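Local coordinates for peptidoglycan D,D-transpeptidase MrdA (Pseudomonas aeruginosa, PDB 7KIS), which probably cross-links peptidoglycan strands in cell wall synthesis as a D,D-transpeptidase, and is held here in complex with the diazabicyclooctane inhibitor WCK 5153, at residues 348-353 with 372-377; 364-369 with 385-390. All coordinates share one frame; numbering follows the deposited sequence.

Interaction 1. Residues 348-353 with 372-377; sequences RVFDPG and DGWVSL
Two carboxylates lie side by side and point the same way where this short antiparallel pair runs out: Asp-351 OD2 and Asp-372 OD2 are 3.9 Å apart, with their planes 54° to each other. Donors lie close at hand. Asp-351 OD2 accepts the backbone N of Asp-372 at 2.6 Å, from above the carboxylate plane, and the amide ND2 of Asn-385 gives hydrogen bonds to both acids, which should offset part of the repulsion. The other oxygen of Asp-351, OD1, closes an Asx turn by accepting Gly-353 N at 2.9 Å. With CG anti to the backbone N (chi1 170°), the acid reaches back to that amide and across to Asp-372 at once.

Along the strands, Val-349 and Val-375 form a hydrogen-bonded pair, Val-375 N to Val-349 O being 2.8 Å, and Asp-351 and Gly-373 form another. Between them sits the non-hydrogen-bonded pair Phe-350 and Trp-374, whose rings meet on the face away from the acids. Phe-350 CB rides 3.5 Å from the centroid of the indole six-membered ring, over its face, while its phenyl edge enters over the five-membered ring, planes at 64°, in a T-shaped pair. On the opposite indole face Arg-348 lays its bent chain, CD reaching 3.3 Å from Trp-374 CE3; the guanidinium itself is too distant for more than a weak cation-pi attraction.

Beneath the other face lies helix 386-396, where Val-349 packs on Asp-391 and Val-375 on Tyr-388. From Ser-376, the N-cap, the chain enters helix 377-382, whose Leu-377 rests on helix 330-340.

Interaction 2. Residues 364-369 with 385-390; sequences YRNWNR and NDTYFY. With C9D ((2S,5R)-1-formyl-N'-[(3R)-pyrrolidine-3-carbonyl]-5-[(sulfooxy)amino]piperidine-2-carbohydrazide), chain C.
The SxD motif of the transpeptidase active site, counterpart of the SxN motif in other penicillin-binding proteins, ends in Asn-385 and Asp-386 at the start of helix 386-396, and here it meets the loop that walls the inhibitor pocket. Asn-366 pins the helix start: its OD1 accepts Asp-386 N at 2.7 Å, a fairly straight bond (159° at the hydrogen). Asn-385 caps the same helix, its OD1 taking Tyr-388 N in the carbonyl plane. The two asparagine side chains cross at about a right angle; their ND2 atoms approach each other as donors without bonding, and that of Asn-385 turns to Asp-351 and Asp-372.

Asp-386 joins protein and ligand. Its OD1 forms a salt bridge with Lys-330, which lies in the SxxK motif of Ser-327, the predicted acylated serine. OD2 accepts Trp-367 N at 3.0 Å, on the anti side of the carboxylate, and takes a weak bond from the hydrazide nitrogen NAO of C9D. With CG anti to its own carbonyl carbon (chi1 -61°), Asp-386 delivers OD2 to the indole edge of Trp-367, close to the ring plane and with the carboxylate turned 77° to it. One face of that indole lies against CAU of the ligand's piperidine ring, and Arg-369 NH1 comes 3.4 Å from CAH of its pyrrolidine.

A helical turn further on, Tyr-390 offers a ring face to Tyr-364, whose CB stands 4.0 Å from the ring centroid while its phenol edge is directed at the same face. In the plane of the Tyr-390 ring, OH makes a weak 3.5 Å bond to Arg-365 O.

Following the chain from the N terminus, strand 349-351 comes first, then strands 354-355 and 364-365, which pair as a small hairpin, the second of them opening segment 364-369. Interaction 1 closes when 372-377 returns to 348-353; interaction 2 closes later, when 385-390, after helix 377-382, meets 364-369. The segments alternate, so the two loops cross rather than nest. They touch directly: besides the amide of Asn-385 shared by both, Gly-353 O probably accepts Asn-366 N. Together they lash the strands at the outer rim of the transpeptidase domain to the start of helix 386-396, linking interaction 1 to the wall of the inhibitor pocket in interaction 2.

Interaction 1. Residues 348-353 with 372-377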
loop_
_atom_site.group_PDB
_atom_site.type_symbol
_atom_site.label_atom_id
_atom_site.label_comp_id
_atom_site.label_asym_id
_atom_site.label_seq_id
_atom_site.Cartn_x
_atom_site.Cartn_y
_atom_site.Cartn_z
ATOM N N ARG A 348 2.950 18.094 -27.209
ATOM C CA ARG A 348 2.003 17.141 -27.768
ATOM C C ARG A 348 2.697 15.975 -28.465
ATOM O O ARG A 348 3.865 16.048 -28.855
ATOM C CB ARG A 348 1.089 17.855 -28.762
ATOM C CG ARG A 348 1.877 18.663 -29.771
ATOM C CD ARG A 348 1.198 18.694 -31.114
ATOM N NE ARG A 348 0.199 19.746 -31.187
ATOM C CZ ARG A 348 0.404 20.908 -31.791
ATOM N NH1 ARG A 348 1.568 21.157 -32.372
ATOM N NH2 ARG A 348 -0.552 21.818 -31.818
ATOM N N VAL A 349 1.940 14.889 -28.617
ATOM C CA VAL A 349 2.388 13.664 -29.271
ATOM C C VAL A 349 1.193 13.095 -30.024
ATOM O O VAL A 349 0.135 12.869 -29.428
ATOM C CB VAL A 349 2.936 12.628 -28.271
ATOM C CG1 VAL A 349 2.935 11.238 -28.888
ATOM C CG2 VAL A 349 4.337 13.010 -27.817
ATOM N N PHE A 350 1.349 12.871 -31.327
ATOM C CA PHE A 350 0.279 12.267 -32.109
ATOM C C PHE A 350 0.229 10.767 -31.866
ATOM O O PHE A 350 1.248 10.076 -31.965
ATOM C CB PHE A 350 0.457 12.541 -33.602
ATOM C CG PHE A 350 -0.748 12.183 -34.425
ATOM C CD1 PHE A 350 -1.875 12.989 -34.413
ATOM C CD2 PHE A 350 -0.762 11.033 -35.196
ATOM C CE1 PHE A 350 -2.989 12.662 -35.163
ATOM C CE2 PHE A 350 -1.873 10.699 -35.948
ATOM C CZ PHE A 350 -2.988 11.516 -35.930
ATOM N N ASP A 351 -0.961 10.267 -31.539
ATOM C CA ASP A 351 -1.163 8.851 -31.252
ATOM C C ASP A 351 -1.888 8.196 -32.420
ATOM O O ASP A 351 -3.119 8.307 -32.531
ATOM C CB ASP A 351 -1.962 8.678 -29.956
ATOM C CG ASP A 351 -2.420 7.250 -29.735
ATOM O OD1 ASP A 351 -1.696 6.316 -30.140
ATOM O OD2 ASP A 351 -3.507 7.062 -29.150
ATOM N N PRO A 352 -1.179 7.518 -33.325
ATOM C CA PRO A 352 -1.842 6.759 -34.389
ATOM C C PRO A 352 -2.343 5.390 -33.961
ATOM O O PRO A 352 -2.815 4.631 -34.812
ATOM C CB PRO A 352 -0.729 6.623 -35.438
ATOM C CG PRO A 352 0.520 6.560 -34.628
ATOM C CD PRO A 352 0.290 7.426 -33.411
ATOM N N GLY A 353 -2.249 5.058 -32.675
ATOM C CA GLY A 353 -2.597 3.745 -32.184
ATOM C C GLY A 353 -1.415 2.847 -31.895
ATOM O O GLY A 353 -1.620 1.682 -31.533
ATOM N N ASP A 372 -5.663 7.998 -30.195
ATOM C CA ASP A 372 -6.342 9.120 -29.564
ATOM C C ASP A 372 -6.025 10.448 -30.234
ATOM O O ASP A 372 -6.486 11.492 -29.758
ATOM C CB ASP A 372 -5.984 9.189 -28.075
ATOM C CG ASP A 372 -6.824 8.252 -27.232
ATOM O OD1 ASP A 372 -8.066 8.280 -27.367
ATOM O OD2 ASP A 372 -6.245 7.483 -26.435
ATOM N N GLY A 373 -5.250 10.441 -31.317
ATOM C CA GLY A 373 -4.867 11.684 -31.957
ATOM C C GLY A 373 -3.744 12.373 -31.200
ATOM O O GLY A 373 -2.894 11.734 -30.578
ATOM N N TRP A 374 -3.745 13.702 -31.258
ATOM C CA TRP A 374 -2.775 14.477 -30.500
ATOM C C TRP A 374 -3.115 14.405 -29.018
ATOM O O TRP A 374 -4.250 14.682 -28.617
ATOM C CB TRP A 374 -2.763 15.929 -30.970
ATOM C CG TRP A 374 -2.353 16.101 -32.401
ATOM C CD1 TRP A 374 -3.170 16.362 -33.460
ATOM C CD2 TRP A 374 -1.022 16.030 -32.928
ATOM N NE1 TRP A 374 -2.433 16.454 -34.615
ATOM C CE2 TRP A 374 -1.110 16.256 -34.315
ATOM C CE3 TRP A 374 0.234 15.793 -32.363
ATOM C CZ2 TRP A 374 0.009 16.254 -35.145
ATOM C CZ3 TRP A 374 1.345 15.799 -33.188
ATOM C CH2 TRP A 374 1.224 16.023 -34.564
ATOM N N VAL A 375 -2.136 14.032 -28.199
ATOM C CA VAL A 375 -2.326 13.923 -26.759
ATOM C C VAL A 375 -1.250 14.734 -26.053
ATOM O O VAL A 375 -0.098 14.791 -26.502
ATOM C CB VAL A 375 -2.314 12.451 -26.280
ATOM C CG1 VAL A 375 -3.318 11.621 -27.071
ATOM C CG2 VAL A 375 -0.922 11.847 -26.389
ATOM N N SER A 376 -1.635 15.377 -24.958
ATOM C CA SER A 376 -0.733 16.107 -24.087
ATOM C C SER A 376 -0.694 15.413 -22.729
ATOM O O SER A 376 -1.214 14.302 -22.566
ATOM C CB SER A 376 -1.172 17.569 -23.976
ATOM O OG SER A 376 -1.280 18.167 -25.258
ATOM N N LEU A 377 -0.065 16.070 -21.752
ATOM C CA LEU A 377 0.069 15.480 -20.422
ATOM C C LEU A 377 -1.291 15.119 -19.839
ATOM O O LEU A 377 -1.502 13.992 -19.378
ATOM C CB LEU A 377 0.808 16.441 -19.491
ATOM C CG LEU A 377 0.661 16.167 -17.993
ATOM C CD1 LEU A 377 1.347 14.863 -17.636
ATOM C CD2 LEU A 377 1.226 17.315 -17.176
#

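Interaction 2. Residues 364-369 with 385-390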
loop_
_atom_site.group_PDB
_atom_site.type_symbol
_atom_site.label_atom_id
_atom_site.label_comp_id
_atom_site.label_asym_id
_atom_site.label_seq_id
_atom_site.Cartn_x
_atom_site.Cartn_y
_atom_site.Cartn_z
ATOM N N TYR A 364 4.711 -0.761 -30.879
ATOM C CA TYR A 364 4.222 -0.902 -29.510
ATOM C C TYR A 364 2.835 -0.276 -29.441
ATOM O O TYR A 364 2.698 0.950 -29.495
ATOM C CB TYR A 364 5.177 -0.243 -28.518
ATOM C CG TYR A 364 6.564 -0.838 -28.533
ATOM C CD1 TYR A 364 7.491 -0.460 -29.495
ATOM C CD2 TYR A 364 6.945 -1.783 -27.590
ATOM C CE1 TYR A 364 8.756 -1.005 -29.519
ATOM C CE2 TYR A 364 8.212 -2.332 -27.605
ATOM C CZ TYR A 364 9.113 -1.939 -28.572
ATOM O OH TYR A 364 10.377 -2.481 -28.596
ATOM N N ARG A 365 1.811 -1.115 -29.324
ATOM C CA ARG A 365 0.451 -0.706 -29.636
ATOM C C ARG A 365 -0.262 -0.127 -28.420
ATOM O O ARG A 365 0.003 -0.504 -27.276
ATOM C CB ARG A 365 -0.335 -1.891 -30.199
ATOM C CG ARG A 365 0.348 -2.511 -31.402
ATOM C CD ARG A 365 -0.448 -3.648 -32.012
ATOM N NE ARG A 365 0.011 -3.930 -33.371
ATOM C CZ ARG A 365 -0.363 -3.240 -34.444
ATOM N NH1 ARG A 365 0.107 -3.561 -35.643
ATOM N NH2 ARG A 365 -1.213 -2.229 -34.323
ATOM N N ASN A 366 -1.169 0.809 -28.687
ATOM C CA ASN A 366 -1.979 1.452 -27.665
ATOM C C ASN A 366 -3.163 0.561 -27.302
ATOM O O ASN A 366 -3.598 -0.283 -28.090
ATOM C CB ASN A 366 -2.466 2.817 -28.159
ATOM C CG ASN A 366 -2.931 3.723 -27.033
ATOM O OD1 ASN A 366 -2.399 3.685 -25.925
ATOM N ND2 ASN A 366 -3.926 4.557 -27.322
ATOM N N TRP A 367 -3.686 0.752 -26.087
ATOM C CA TRP A 367 -4.858 -0.015 -25.681
ATOM C C TRP A 367 -6.072 0.308 -26.541
ATOM O O TRP A 367 -6.977 -0.525 -26.656
ATOM C CB TRP A 367 -5.179 0.231 -24.203
ATOM C CG TRP A 367 -5.829 1.557 -23.921
ATOM C CD1 TRP A 367 -5.205 2.715 -23.554
ATOM C CD2 TRP A 367 -7.231 1.860 -23.977
ATOM N NE1 TRP A 367 -6.129 3.719 -23.382
ATOM C CE2 TRP A 367 -7.379 3.219 -23.637
ATOM C CE3 TRP A 367 -8.372 1.113 -24.286
ATOM C CZ2 TRP A 367 -8.623 3.847 -23.596
ATOM C CZ3 TRP A 367 -9.605 1.738 -24.246
ATOM C CH2 TRP A 367 -9.721 3.092 -23.903
ATOM N N ASN A 368 -6.105 1.487 -27.158
ATOM C CA ASN A 368 -7.088 1.809 -28.185
ATOM C C ASN A 368 -6.397 1.721 -29.539
ATOM O O ASN A 368 -5.540 2.550 -29.863
ATOM C CB ASN A 368 -7.686 3.196 -27.959
ATOM C CG ASN A 368 -8.686 3.581 -29.031
ATOM O OD1 ASN A 368 -9.348 2.722 -29.616
ATOM N ND2 ASN A 368 -8.802 4.877 -29.295
ATOM N N ARG A 369 -6.771 0.707 -30.323
ATOM C CA ARG A 369 -6.058 0.393 -31.558
ATOM C C ARG A 369 -6.043 1.569 -32.526
ATOM O O ARG A 369 -5.055 1.767 -33.244
ATOM C CB ARG A 369 -6.661 -0.848 -32.215
ATOM C CG ARG A 369 -5.838 -2.115 -31.990
ATOM C CD ARG A 369 -5.384 -2.226 -30.536
ATOM N NE ARG A 369 -4.578 -3.416 -30.279
ATOM C CZ ARG A 369 -4.164 -3.789 -29.072
ATOM N NH1 ARG A 369 -4.479 -3.061 -28.008
ATOM N NH2 ARG A 369 -3.434 -4.886 -28.926
ATOM N N ASN A 385 -3.169 7.031 -22.207
ATOM C CA ASN A 385 -2.606 6.697 -23.505
ATOM C C ASN A 385 -1.244 6.040 -23.317
ATOM O O ASN A 385 -0.417 6.518 -22.536
ATOM C CB ASN A 385 -2.489 7.953 -24.369
ATOM C CG ASN A 385 -2.147 7.637 -25.813
ATOM O OD1 ASN A 385 -0.973 7.524 -26.171
ATOM N ND2 ASN A 385 -3.169 7.486 -26.651
ATOM N N ASP A 386 -1.009 4.939 -24.033
ATOM C CA ASP A 386 0.258 4.234 -23.883
ATOM C C ASP A 386 1.357 4.836 -24.749
ATOM O O ASP A 386 2.523 4.841 -24.341
ATOM C CB ASP A 386 0.084 2.749 -24.210
ATOM C CG ASP A 386 -0.914 2.061 -23.296
ATOM O OD1 ASP A 386 -0.839 2.269 -22.068
ATOM O OD2 ASP A 386 -1.778 1.317 -23.806
ATOM N N THR A 387 1.011 5.342 -25.935
ATOM C CA THR A 387 2.027 5.880 -26.835
ATOM C C THR A 387 2.696 7.115 -26.242
ATOM O O THR A 387 3.900 7.326 -26.435
ATOM C CB THR A 387 1.408 6.204 -28.195
ATOM O OG1 THR A 387 0.346 7.151 -28.028
ATOM C CG2 THR A 387 0.857 4.941 -28.833
ATOM N N TYR A 388 1.931 7.946 -25.527
ATOM C CA TYR A 388 2.514 9.114 -24.873
ATOM C C TYR A 388 3.610 8.706 -23.898
ATOM O O TYR A 388 4.679 9.327 -23.856
ATOM C CB TYR A 388 1.422 9.908 -24.155
ATOM C CG TYR A 388 1.903 11.150 -23.425
ATOM C CD1 TYR A 388 2.444 11.066 -22.146
ATOM C CD2 TYR A 388 1.788 12.406 -24.004
ATOM C CE1 TYR A 388 2.873 12.195 -21.475
ATOM C CE2 TYR A 388 2.214 13.541 -23.338
ATOM C CZ TYR A 388 2.755 13.429 -22.074
ATOM O OH TYR A 388 3.181 14.556 -21.407
ATOM N N PHE A 389 3.363 7.664 -23.104
ATOM C CA PHE A 389 4.356 7.204 -22.145
ATOM C C PHE A 389 5.366 6.252 -22.770
ATOM O O PHE A 389 6.474 6.114 -22.242
ATOM C CB PHE A 389 3.659 6.556 -20.948
ATOM C CG PHE A 389 2.771 7.504 -20.189
ATOM C CD1 PHE A 389 1.444 7.664 -20.544
ATOM C CD2 PHE A 389 3.272 8.252 -19.138
ATOM C CE1 PHE A 389 0.625 8.541 -19.858
ATOM C CE2 PHE A 389 2.459 9.132 -18.449
ATOM C CZ PHE A 389 1.134 9.277 -18.809
ATOM N N TYR A 390 5.005 5.589 -23.872
ATOM C CA TYR A 390 6.014 4.952 -24.711
ATOM C C TYR A 390 7.039 5.979 -25.175
ATOM O O TYR A 390 8.252 5.762 -25.077
ATOM C CB TYR A 390 5.355 4.284 -25.919
ATOM C CG TYR A 390 4.609 3.000 -25.630
ATOM C CD1 TYR A 390 4.978 2.173 -24.577
ATOM C CD2 TYR A 390 3.539 2.610 -26.426
ATOM C CE1 TYR A 390 4.294 0.995 -24.322
ATOM C CE2 TYR A 390 2.852 1.439 -26.179
ATOM C CZ TYR A 390 3.231 0.635 -25.128
ATOM O OH TYR A 390 2.542 -0.532 -24.886
HETATM O OAF C9D C . -9.374 1.217 -15.943
HETATM S SAY C9D C . -8.840 1.095 -17.361
HETATM O OAD C9D C . -9.381 -0.150 -18.031
HETATM O OAE C9D C . -9.390 2.351 -18.000
HETATM O OAR C9D C . -7.143 1.091 -17.379
HETATM N NAQ C9D C . -6.709 1.812 -18.543
HETATM C CAU C9D C . -6.043 0.869 -19.531
HETATM C CAJ C9D C . -6.287 -0.530 -19.107
HETATM C CB C9D C . -5.524 -1.515 -19.899
HETATM C CAM C9D C . -4.558 1.217 -19.647
HETATM N N C9D C . -3.632 0.069 -19.312
HETATM C CAG C9D C . -2.742 0.197 -18.158
HETATM O OAA C9D C . -2.486 -0.763 -17.500
HETATM C CA C9D C . -4.017 -1.323 -19.762
HETATM C C C9D C . -3.382 -1.634 -21.108
HETATM O O C9D C . -3.634 -2.660 -21.638
HETATM N NAP C9D C . -2.465 -0.676 -21.770
HETATM N NAO C9D C . -1.928 -1.058 -23.029
HETATM C CAS C9D C . -1.048 -2.223 -23.123
HETATM O OAB C9D C . -0.767 -2.848 -22.153
HETATM C CAV C9D C . -0.479 -2.652 -24.530
HETATM C CAI C9D C . -1.658 -2.585 -25.564
HETATM C CAH C9D C . -2.047 -4.095 -25.854
HETATM N NAN C9D C . -0.912 -4.784 -25.625
HETATM C CAL C9D C . -0.089 -3.956 -24.470
#